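Local coordinates for protein nucleoporin NUP82 (Chaetomium thermophilum, PDB 5CWW) that forms part of the nuclear pore complex, probably serving as a structural component and as a docking partner for transport factors, at residues T167-W180 with L190-L204. Numbering follows the deposited sequence. Where two conformers were deposited one is given.
Sequences THVTSRSAVVSAVW and LVTVTEDAIVRVWEL
His168 and Thr192 meet at the ring edge: His168 NE2 lies 3.0 Å from Thr192 OG1, which sits in the imidazole plane, a hydrogen bond whose donor may be either residue. Thr192 OG1 also accepts the indole N-H of Trp202 (Trp202 NE1 to Thr192 OG1 2.9 Å, 173°), so that two ring nitrogens grip one buried oxygen. With OG1 between the backbone N and carbonyl carbon (chi1 61°), Thr192 turns its hydroxyl to both rings. On the sheet face that carries Thr192, Ala178, Leu190 and Trp180, Leu190 CD1 stands 3.8 Å from the centroid of the Trp180 five-membered ring, 12° off its normal, a CH-pi contact; Leu204 CD1 is 3.9 Å from Trp180 CH2. Trp180 NE1 is hydrogen-bonded to Val121 O. A serine in place of Trp180 would probably leave both leucine methyls without their aromatic partner and Val121 O without its donor. The ladder of 175-180 with 190-194 shifts register by one at a classic beta bulge, Val193 O accepting from Val176 N (2.8 Å) and Ser177 N (3.2 Å). Strand order 175-180, 189-194, 198-203, 217-220, with 175-180 outermost within this chain, is consistent with one blade of the beta-propeller in this N-terminal part of Nup82; strands 128-132 and 137-141 cover the Trp180 and Leu190 face, strand 254-258 the Ser177 and Val193 face.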
loop_
_atom_site.group_PDB
_atom_site.type_symbol
_atom_site.label_atom_id
_atom_site.label_comp_id
_atom_site.label_asym_id
_atom_site.label_seq_id
_atom_site.Cartn_x
_atom_site.Cartn_y
_atom_site.Cartn_z
ATOM N N THR B 167 1.286 -2.739 18.890
ATOM C CA THR B 167 1.582 -3.042 17.493
ATOM C C THR B 167 2.156 -1.820 16.776
ATOM O O THR B 167 3.294 -1.837 16.309
ATOM C CB THR B 167 0.319 -3.521 16.753
ATOM O OG1 THR B 167 -0.264 -4.619 17.467
ATOM C CG2 THR B 167 0.653 -3.960 15.338
ATOM N N HIS B 168 1.356 -0.764 16.684
ATOM C CA HIS B 168 1.796 0.470 16.047
ATOM C C HIS B 168 2.457 1.375 17.083
ATOM O O HIS B 168 1.815 2.244 17.676
ATOM C CB HIS B 168 0.620 1.168 15.366
ATOM C CG HIS B 168 0.092 0.424 14.178
ATOM N ND1 HIS B 168 0.892 0.059 13.115
ATOM C CD2 HIS B 168 -1.151 -0.025 13.883
ATOM C CE1 HIS B 168 0.164 -0.582 12.218
ATOM N NE2 HIS B 168 -1.079 -0.645 12.659
ATOM N N VAL B 169 3.752 1.151 17.283
ATOM C CA VAL B 169 4.521 1.810 18.332
ATOM C C VAL B 169 5.870 2.246 17.770
ATOM O O VAL B 169 6.328 1.715 16.757
ATOM C CB VAL B 169 4.737 0.869 19.541
ATOM C CG1 VAL B 169 5.261 1.634 20.746
ATOM C CG2 VAL B 169 3.440 0.175 19.907
ATOM N N THR B 170 6.505 3.210 18.429
ATOM C CA THR B 170 7.792 3.726 17.981
ATOM C C THR B 170 8.892 2.668 18.018
ATOM O O THR B 170 9.909 2.805 17.339
ATOM C CB THR B 170 8.234 4.932 18.831
ATOM O OG1 THR B 170 8.122 4.608 20.222
ATOM C CG2 THR B 170 7.367 6.148 18.530
ATOM N N SER B 171 8.689 1.613 18.803
ATOM C CA SER B 171 9.686 0.554 18.926
ATOM C C SER B 171 9.520 -0.512 17.842
ATOM O O SER B 171 10.320 -1.444 17.764
ATOM C CB SER B 171 9.615 -0.097 20.313
ATOM O OG SER B 171 8.347 -0.681 20.555
ATOM N N ARG B 172 8.486 -0.375 17.011
ATOM C CA ARG B 172 8.239 -1.317 15.922
ATOM C C ARG B 172 8.281 -0.597 14.578
ATOM O O ARG B 172 8.667 0.568 14.505
ATOM C CB ARG B 172 6.886 -2.010 16.108
ATOM C CG ARG B 172 6.807 -2.916 17.327
ATOM C CD ARG B 172 7.547 -4.231 17.113
ATOM N NE ARG B 172 6.707 -5.384 17.436
ATOM C CZ ARG B 172 6.108 -6.175 16.546
ATOM N NH1 ARG B 172 6.251 -5.971 15.243
ATOM N NH2 ARG B 172 5.365 -7.188 16.967
ATOM N N SER B 173 7.889 -1.292 13.515
ATOM C CA SER B 173 7.963 -0.738 12.168
ATOM C C SER B 173 6.997 0.430 11.981
ATOM O O SER B 173 5.863 0.396 12.459
ATOM C CB SER B 173 7.671 -1.823 11.132
ATOM O OG SER B 173 7.817 -1.322 9.814
ATOM N N ALA B 174 7.458 1.459 11.279
ATOM C CA ALA B 174 6.647 2.648 11.019
ATOM C C ALA B 174 5.406 2.342 10.184
ATOM O O ALA B 174 5.419 1.444 9.342
ATOM C CB ALA B 174 7.491 3.704 10.324
ATOM N N VAL B 175 4.339 3.101 10.422
ATOM C CA VAL B 175 3.109 2.965 9.649
ATOM C C VAL B 175 3.196 3.831 8.393
ATOM O O VAL B 175 3.566 5.005 8.452
ATOM C CB VAL B 175 1.856 3.345 10.481
ATOM C CG1 VAL B 175 1.920 4.793 10.965
ATOM C CG2 VAL B 175 0.587 3.089 9.676
ATOM N N VAL B 176 2.844 3.238 7.259
ATOM C CA VAL B 176 3.007 3.878 5.959
ATOM C C VAL B 176 1.668 4.274 5.351
ATOM O O VAL B 176 1.520 5.374 4.816
ATOM C CB VAL B 176 3.759 2.941 4.995
ATOM C CG1 VAL B 176 3.756 3.484 3.590
ATOM C CG2 VAL B 176 5.189 2.739 5.477
ATOM N N SER B 177 0.695 3.374 5.434
ATOM C CA SER B 177 -0.628 3.639 4.893
ATOM C C SER B 177 -1.720 3.169 5.835
ATOM O O SER B 177 -1.582 2.152 6.520
ATOM C CB SER B 177 -0.802 2.959 3.534
ATOM O OG SER B 177 0.199 3.376 2.625
ATOM N N ALA B 178 -2.800 3.940 5.862
ATOM C CA ALA B 178 -4.032 3.544 6.517
ATOM C C ALA B 178 -5.172 3.822 5.557
ATOM O O ALA B 178 -5.417 4.975 5.197
ATOM C CB ALA B 178 -4.223 4.300 7.821
ATOM N N VAL B 179 -5.853 2.766 5.126
ATOM C CA VAL B 179 -6.942 2.897 4.168
ATOM C C VAL B 179 -8.133 2.073 4.620
ATOM O O VAL B 179 -7.987 0.932 5.053
ATOM C CB VAL B 179 -6.512 2.460 2.749
ATOM C CG1 VAL B 179 -5.496 3.439 2.179
ATOM C CG2 VAL B 179 -5.943 1.045 2.761
ATOM N N TRP B 180 -9.315 2.668 4.532
ATOM C CA TRP B 180 -10.536 2.005 4.960
ATOM C C TRP B 180 -10.974 1.030 3.875
ATOM O O TRP B 180 -10.866 1.327 2.686
ATOM C CB TRP B 180 -11.630 3.035 5.255
ATOM C CG TRP B 180 -11.249 3.980 6.362
ATOM C CD1 TRP B 180 -10.569 5.160 6.238
ATOM C CD2 TRP B 180 -11.511 3.816 7.763
ATOM N NE1 TRP B 180 -10.397 5.741 7.473
ATOM C CE2 TRP B 180 -10.967 4.936 8.425
ATOM C CE3 TRP B 180 -12.155 2.833 8.520
ATOM C CZ2 TRP B 180 -11.049 5.099 9.807
ATOM C CZ3 TRP B 180 -12.234 2.996 9.894
ATOM C CH2 TRP B 180 -11.684 4.120 10.522
ATOM N N LEU B 190 -10.691 -1.051 8.854
ATOM C CA LEU B 190 -9.488 -0.312 8.483
ATOM C C LEU B 190 -8.320 -1.243 8.180
ATOM O O LEU B 190 -8.118 -2.245 8.866
ATOM C CB LEU B 190 -9.092 0.653 9.602
ATOM C CG LEU B 190 -7.844 1.507 9.358
ATOM C CD1 LEU B 190 -8.069 2.491 8.220
ATOM C CD2 LEU B 190 -7.444 2.239 10.628
ATOM N N VAL B 191 -7.558 -0.902 7.146
ATOM C CA VAL B 191 -6.345 -1.629 6.796
ATOM C C VAL B 191 -5.137 -0.734 7.031
ATOM O O VAL B 191 -5.065 0.367 6.487
ATOM C CB VAL B 191 -6.348 -2.099 5.325
ATOM C CG1 VAL B 191 -5.047 -2.821 4.988
ATOM C CG2 VAL B 191 -7.536 -3.004 5.058
ATOM N N THR B 192 -4.195 -1.211 7.841
ATOM C CA THR B 192 -2.931 -0.514 8.040
ATOM C C THR B 192 -1.799 -1.324 7.420
ATOM O O THR B 192 -1.845 -2.554 7.387
ATOM C CB THR B 192 -2.636 -0.265 9.536
ATOM O OG1 THR B 192 -2.537 -1.513 10.239
ATOM C CG2 THR B 192 -3.734 0.587 10.165
ATOM N N VAL B 193 -0.795 -0.620 6.910
ATOM C CA VAL B 193 0.370 -1.249 6.310
ATOM C C VAL B 193 1.625 -0.559 6.827
ATOM O O VAL B 193 1.703 0.672 6.852
ATOM C CB VAL B 193 0.333 -1.180 4.765
ATOM C CG1 VAL B 193 1.463 -2.000 4.163
ATOM C CG2 VAL B 193 -1.009 -1.668 4.237
ATOM N N THR B 194 2.599 -1.364 7.242
ATOM C CA THR B 194 3.859 -0.857 7.770
ATOM C C THR B 194 4.960 -0.961 6.725
ATOM O O THR B 194 4.805 -1.664 5.725
ATOM C CB THR B 194 4.282 -1.631 9.035
ATOM O OG1 THR B 194 4.327 -3.031 8.743
ATOM C CG2 THR B 194 3.294 -1.392 10.164
ATOM N N GLU B 195 6.062 -0.250 6.954
ATOM C CA GLU B 195 7.228 -0.317 6.076
ATOM C C GLU B 195 7.712 -1.744 5.852
ATOM O O GLU B 195 8.117 -2.096 4.747
ATOM C CB GLU B 195 8.381 0.513 6.644
ATOM C CG GLU B 195 8.286 1.998 6.364
ATOM C CD GLU B 195 9.545 2.743 6.761
ATOM O OE1 GLU B 195 10.252 2.273 7.679
ATOM O OE2 GLU B 195 9.833 3.795 6.149
ATOM N N ASP B 196 7.661 -2.569 6.895
ATOM C CA ASP B 196 8.139 -3.945 6.789
ATOM C C ASP B 196 7.040 -4.861 6.250
ATOM O O ASP B 196 7.048 -6.068 6.485
ATOM C CB ASP B 196 8.662 -4.445 8.143
ATOM C CG ASP B 196 7.586 -4.508 9.213
ATOM O OD1 ASP B 196 6.554 -3.820 9.081
ATOM O OD2 ASP B 196 7.786 -5.246 10.200
ATOM N N ALA B 197 6.099 -4.265 5.520
ATOM C CA ALA B 197 5.139 -5.005 4.705
ATOM C C ALA B 197 4.265 -5.962 5.510
ATOM O O ALA B 197 4.019 -7.090 5.085
ATOM C CB ALA B 197 5.876 -5.772 3.607
ATOM N N ILE B 198 3.797 -5.512 6.669
ATOM C CA ILE B 198 2.794 -6.262 7.408
ATOM C C ILE B 198 1.433 -5.605 7.209
ATOM O O ILE B 198 1.254 -4.423 7.504
ATOM C CB ILE B 198 3.133 -6.349 8.903
ATOM C CG1 ILE B 198 4.469 -7.078 9.089
ATOM C CG2 ILE B 198 2.036 -7.088 9.652
ATOM C CD1 ILE B 198 5.079 -6.885 10.440
ATOM N N VAL B 199 0.486 -6.384 6.699
ATOM C CA VAL B 199 -0.862 -5.906 6.423
ATOM C C VAL B 199 -1.780 -6.330 7.558
ATOM O O VAL B 199 -1.848 -7.512 7.902
ATOM C CB VAL B 199 -1.397 -6.450 5.081
ATOM C CG1 VAL B 199 -2.818 -5.957 4.819
ATOM C CG2 VAL B 199 -0.475 -6.044 3.940
ATOM N N ARG B 200 -2.475 -5.362 8.143
ATOM C CA ARG B 200 -3.360 -5.631 9.269
ATOM C C ARG B 200 -4.753 -5.062 9.043
ATOM O O ARG B 200 -4.916 -3.869 8.780
ATOM C CB ARG B 200 -2.760 -5.068 10.559
ATOM C CG ARG B 200 -1.721 -5.983 11.189
ATOM C CD ARG B 200 -1.149 -5.382 12.458
ATOM N NE ARG B 200 0.019 -4.550 12.179
ATOM C CZ ARG B 200 1.283 -4.904 12.394
ATOM N NH1 ARG B 200 1.583 -6.085 12.915
ATOM N NH2 ARG B 200 2.258 -4.059 12.095
ATOM N N VAL B 201 -5.745 -5.941 9.131
ATOM C CA VAL B 201 -7.146 -5.563 9.009
ATOM C C VAL B 201 -7.769 -5.396 10.398
ATOM O O VAL B 201 -7.793 -6.340 11.193
ATOM C CB VAL B 201 -7.941 -6.614 8.212
ATOM C CG1 VAL B 201 -9.396 -6.175 8.048
ATOM C CG2 VAL B 201 -7.292 -6.859 6.845
ATOM N N TRP B 202 -8.268 -4.196 10.682
ATOM C CA TRP B 202 -8.943 -3.903 11.946
ATOM C C TRP B 202 -10.421 -3.661 11.690
ATOM O O TRP B 202 -10.775 -2.847 10.837
ATOM C CB TRP B 202 -8.334 -2.675 12.626
ATOM C CG TRP B 202 -6.838 -2.623 12.599
ATOM C CD1 TRP B 202 -6.048 -2.273 11.541
ATOM C CD2 TRP B 202 -5.947 -2.906 13.686
ATOM N NE1 TRP B 202 -4.723 -2.330 11.899
ATOM C CE2 TRP B 202 -4.634 -2.716 13.211
ATOM C CE3 TRP B 202 -6.134 -3.306 15.013
ATOM C CZ2 TRP B 202 -3.514 -2.913 14.016
ATOM C CZ3 TRP B 202 -5.019 -3.502 15.810
ATOM C CH2 TRP B 202 -3.728 -3.304 15.310
ATOM N N GLU B 203 -11.279 -4.361 12.428
ATOM C CA GLU B 203 -12.724 -4.192 12.293
ATOM C C GLU B 203 -13.293 -3.559 13.556
ATOM O O GLU B 203 -13.549 -4.237 14.551
ATOM C CB GLU B 203 -13.385 -5.538 12.004
ATOM C CG GLU B 203 -12.930 -6.142 10.678
ATOM C CD GLU B 203 -13.538 -7.499 10.401
ATOM O OE1 GLU B 203 -14.780 -7.618 10.428
ATOM O OE2 GLU B 203 -12.766 -8.451 10.160
ATOM N N LEU B 204 -13.499 -2.247 13.493
ATOM C CA LEU B 204 -13.731 -1.438 14.684
ATOM C C LEU B 204 -15.177 -1.434 15.166
ATOM O O LEU B 204 -16.117 -1.379 14.374
ATOM C CB LEU B 204 -13.285 0.001 14.422
ATOM C CG LEU B 204 -11.882 0.151 13.830
ATOM C CD1 LEU B 204 -11.573 1.614 13.567
ATOM C CD2 LEU B 204 -10.837 -0.466 14.751
#